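Local coordinates for sugar ABC transporter, sugar-binding protein (PDB 2HQ0) that probably binds a sugar outside the cell and delivers it to the membrane components of an ABC transporter, at residues 185-190 with 351-356. Residues are numbered along the deposited sequence; the frame is centred on the assembly and turned at random.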
loop_
_atom_site.group_PDB
_atom_site.type_symbol
_atom_site.label_atom_id
_atom_site.label_comp_id
_atom_site.label_asym_id
_atom_site.label_seq_id
_atom_site.Cartn_x
_atom_site.Cartn_y
_atom_site.Cartn_z
ATOM N N TYR A 185 0.729 -16.648 -12.780
ATOM C CA TYR A 185 -0.541 -17.177 -13.106
ATOM C C TYR A 185 -1.401 -16.201 -13.820
ATOM O O TYR A 185 -2.078 -16.638 -14.759
ATOM C CB TYR A 185 -1.286 -17.639 -11.805
ATOM C CG TYR A 185 -2.609 -18.247 -12.049
ATOM C CD1 TYR A 185 -2.765 -19.545 -12.519
ATOM C CD2 TYR A 185 -3.759 -17.518 -11.779
ATOM C CE1 TYR A 185 -3.987 -20.118 -12.735
ATOM C CE2 TYR A 185 -4.974 -18.052 -12.083
ATOM C CZ TYR A 185 -5.120 -19.318 -12.580
ATOM O OH TYR A 185 -6.351 -19.827 -12.835
ATOM N N LEU A 186 -1.416 -14.925 -13.419
ATOM C CA LEU A 186 -2.376 -13.981 -13.981
ATOM C C LEU A 186 -1.829 -13.296 -15.239
ATOM O O LEU A 186 -2.479 -13.252 -16.287
ATOM C CB LEU A 186 -2.664 -12.901 -12.924
ATOM C CG LEU A 186 -3.420 -13.339 -11.666
ATOM C CD1 LEU A 186 -3.400 -12.212 -10.601
ATOM C CD2 LEU A 186 -4.816 -13.902 -12.080
ATOM N N ARG A 187 -0.639 -12.693 -15.089
ATOM C CA ARG A 187 -0.081 -11.711 -16.005
ATOM C C ARG A 187 0.846 -12.310 -17.078
ATOM O O ARG A 187 0.890 -11.807 -18.201
ATOM C CB ARG A 187 0.594 -10.577 -15.262
ATOM C CG ARG A 187 1.554 -9.658 -15.997
ATOM C CD ARG A 187 0.833 -8.774 -16.918
ATOM N NE ARG A 187 1.824 -7.976 -17.654
ATOM C CZ ARG A 187 2.479 -8.375 -18.749
ATOM N NH1 ARG A 187 2.231 -9.525 -19.288
ATOM N NH2 ARG A 187 3.382 -7.591 -19.326
ATOM N N TYR A 188 1.683 -13.239 -16.663
ATOM C CA TYR A 188 2.729 -13.748 -17.585
ATOM C C TYR A 188 2.395 -15.154 -18.156
ATOM O O TYR A 188 3.217 -15.712 -18.935
ATOM C CB TYR A 188 4.052 -13.764 -16.880
ATOM C CG TYR A 188 4.603 -12.377 -16.523
ATOM C CD1 TYR A 188 5.177 -11.586 -17.490
ATOM C CD2 TYR A 188 4.447 -11.812 -15.266
ATOM C CE1 TYR A 188 5.591 -10.356 -17.248
ATOM C CE2 TYR A 188 4.946 -10.536 -14.988
ATOM C CZ TYR A 188 5.511 -9.844 -15.983
ATOM O OH TYR A 188 6.031 -8.593 -15.645
ATOM N N SER A 189 1.198 -15.734 -17.859
ATOM C CA SER A 189 0.642 -16.853 -18.488
ATOM C C SER A 189 0.231 -16.494 -19.874
ATOM O O SER A 189 0.261 -15.374 -20.310
ATOM C CB SER A 189 -0.540 -17.334 -17.663
ATOM O OG SER A 189 -1.412 -16.278 -17.355
ATOM N N GLN A 190 -0.133 -17.527 -20.600
ATOM C CA GLN A 190 -0.630 -17.393 -21.961
ATOM C C GLN A 190 -2.016 -16.721 -22.050
ATOM O O GLN A 190 -2.749 -16.699 -21.051
ATOM C CB GLN A 190 -0.587 -18.723 -22.724
ATOM C CG GLN A 190 0.876 -19.237 -22.940
ATOM C CD GLN A 190 1.656 -18.287 -23.769
ATOM O OE1 GLN A 190 2.574 -17.612 -23.225
ATOM N NE2 GLN A 190 1.247 -18.125 -25.032
ATOM N N GLN A 351 2.572 -3.380 -10.211
ATOM C CA GLN A 351 3.866 -3.003 -10.687
ATOM C C GLN A 351 4.108 -3.475 -12.117
ATOM O O GLN A 351 4.905 -2.857 -12.852
ATOM C CB GLN A 351 4.928 -3.509 -9.711
ATOM C CG GLN A 351 6.364 -3.113 -10.044
ATOM C CD GLN A 351 7.368 -3.618 -9.043
ATOM O OE1 GLN A 351 7.130 -4.666 -8.394
ATOM N NE2 GLN A 351 8.444 -2.823 -8.832
ATOM N N TYR A 352 3.569 -4.646 -12.391
ATOM C CA TYR A 352 3.824 -5.300 -13.661
ATOM C C TYR A 352 2.537 -5.416 -14.485
ATOM O O TYR A 352 2.434 -6.215 -15.393
ATOM C CB TYR A 352 4.457 -6.657 -13.458
ATOM C CG TYR A 352 5.827 -6.555 -12.860
ATOM C CD1 TYR A 352 6.885 -6.043 -13.575
ATOM C CD2 TYR A 352 6.050 -6.853 -11.523
ATOM C CE1 TYR A 352 8.099 -5.863 -13.006
ATOM C CE2 TYR A 352 7.262 -6.662 -10.965
ATOM C CZ TYR A 352 8.303 -6.201 -11.738
ATOM O OH TYR A 352 9.578 -6.050 -11.217
ATOM N N TRP A 353 1.526 -4.562 -14.190
ATOM C CA TRP A 353 0.290 -4.481 -15.007
ATOM C C TRP A 353 0.245 -3.146 -15.731
ATOM O O TRP A 353 0.847 -2.184 -15.279
ATOM C CB TRP A 353 -0.944 -4.590 -14.143
ATOM C CG TRP A 353 -1.086 -5.803 -13.302
ATOM C CD1 TRP A 353 -0.278 -6.928 -13.320
ATOM C CD2 TRP A 353 -2.077 -6.049 -12.301
ATOM N NE1 TRP A 353 -0.729 -7.861 -12.401
ATOM C CE2 TRP A 353 -1.838 -7.327 -11.772
ATOM C CE3 TRP A 353 -3.174 -5.298 -11.801
ATOM C CZ2 TRP A 353 -2.614 -7.872 -10.766
ATOM C CZ3 TRP A 353 -3.902 -5.815 -10.798
ATOM C CH2 TRP A 353 -3.655 -7.099 -10.294
ATOM N N THR A 354 -0.606 -3.044 -16.750
ATOM C CA THR A 354 -0.723 -1.747 -17.456
ATOM C C THR A 354 -1.879 -0.885 -16.960
ATOM O O THR A 354 -1.961 0.299 -17.333
ATOM C CB THR A 354 -0.930 -2.019 -18.962
ATOM O OG1 THR A 354 -2.073 -2.857 -19.191
ATOM C CG2 THR A 354 0.317 -2.635 -19.579
ATOM N N SER A 355 -2.683 -1.416 -16.038
ATOM C CA SER A 355 -3.692 -0.652 -15.325
ATOM C C SER A 355 -4.111 -1.492 -14.132
ATOM O O SER A 355 -3.579 -2.581 -13.904
ATOM C CB SER A 355 -4.857 -0.326 -16.229
ATOM O OG SER A 355 -5.644 -1.395 -16.445
ATOM N N GLU A 356 -5.059 -0.993 -13.335
ATOM C CA GLU A 356 -5.556 -1.743 -12.218
ATOM C C GLU A 356 -7.035 -1.657 -11.916
ATOM O O GLU A 356 -7.581 -2.552 -11.286
ATOM C CB GLU A 356 -4.794 -1.376 -10.887
ATOM C CG GLU A 356 -4.914 -0.072 -10.345
ATOM C CD GLU A 356 -4.203 0.129 -9.017
ATOM O OE1 GLU A 356 -4.637 -0.477 -8.012
ATOM O OE2 GLU A 356 -3.205 0.908 -9.057
HETATM O O HOH W 1 3.536 -4.918 -18.216
#
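Arg187 and Tyr352 make the one direct hydrogen bond between segment 185-190, on which helix 179-186 runs out, and the loop that leads from strand 345-347 into helix 357-369, within the fold of an extracellular solute-binding protein of an ABC transporter. NE of Arg187 donates to O of Tyr352 over 2.9 Å. The bond is bent, with 135° at the hydrogen, although the nitrogen lies almost on the line of the C=O bond, and the oxygen sits 20° out of the guanidinium plane. A water doubles the link, accepting from Arg187 NH2 and donating to the same carbonyl, so that this oxygen receives a second, longer bond. The bend of the arginine chain at chi2 (72°) brings NE to the carbonyl, while CE1 of neighbouring Tyr188 covers one guanidinium face, 3.9 Å above the plane and over its centre.

Van der Waals packing flanks this polar link. The buried indole of Trp353 runs past the arginine in the opposite direction, its NE1 4.2 Å from Arg187 CB but hydrogen-bonded to Asn183 OD1. Deeper in, Leu186 CD1 approaches Trp353 CZ2 at 4.4 Å, and Phe382 and Phe383 of helix 372-383 meet the indole edge-to-face. At the outer margin the two tyrosines cross obliquely: Tyr188 OH comes to 3.3 Å from Tyr352 CB, with Tyr188 CE2 4.2 Å from that same carbon.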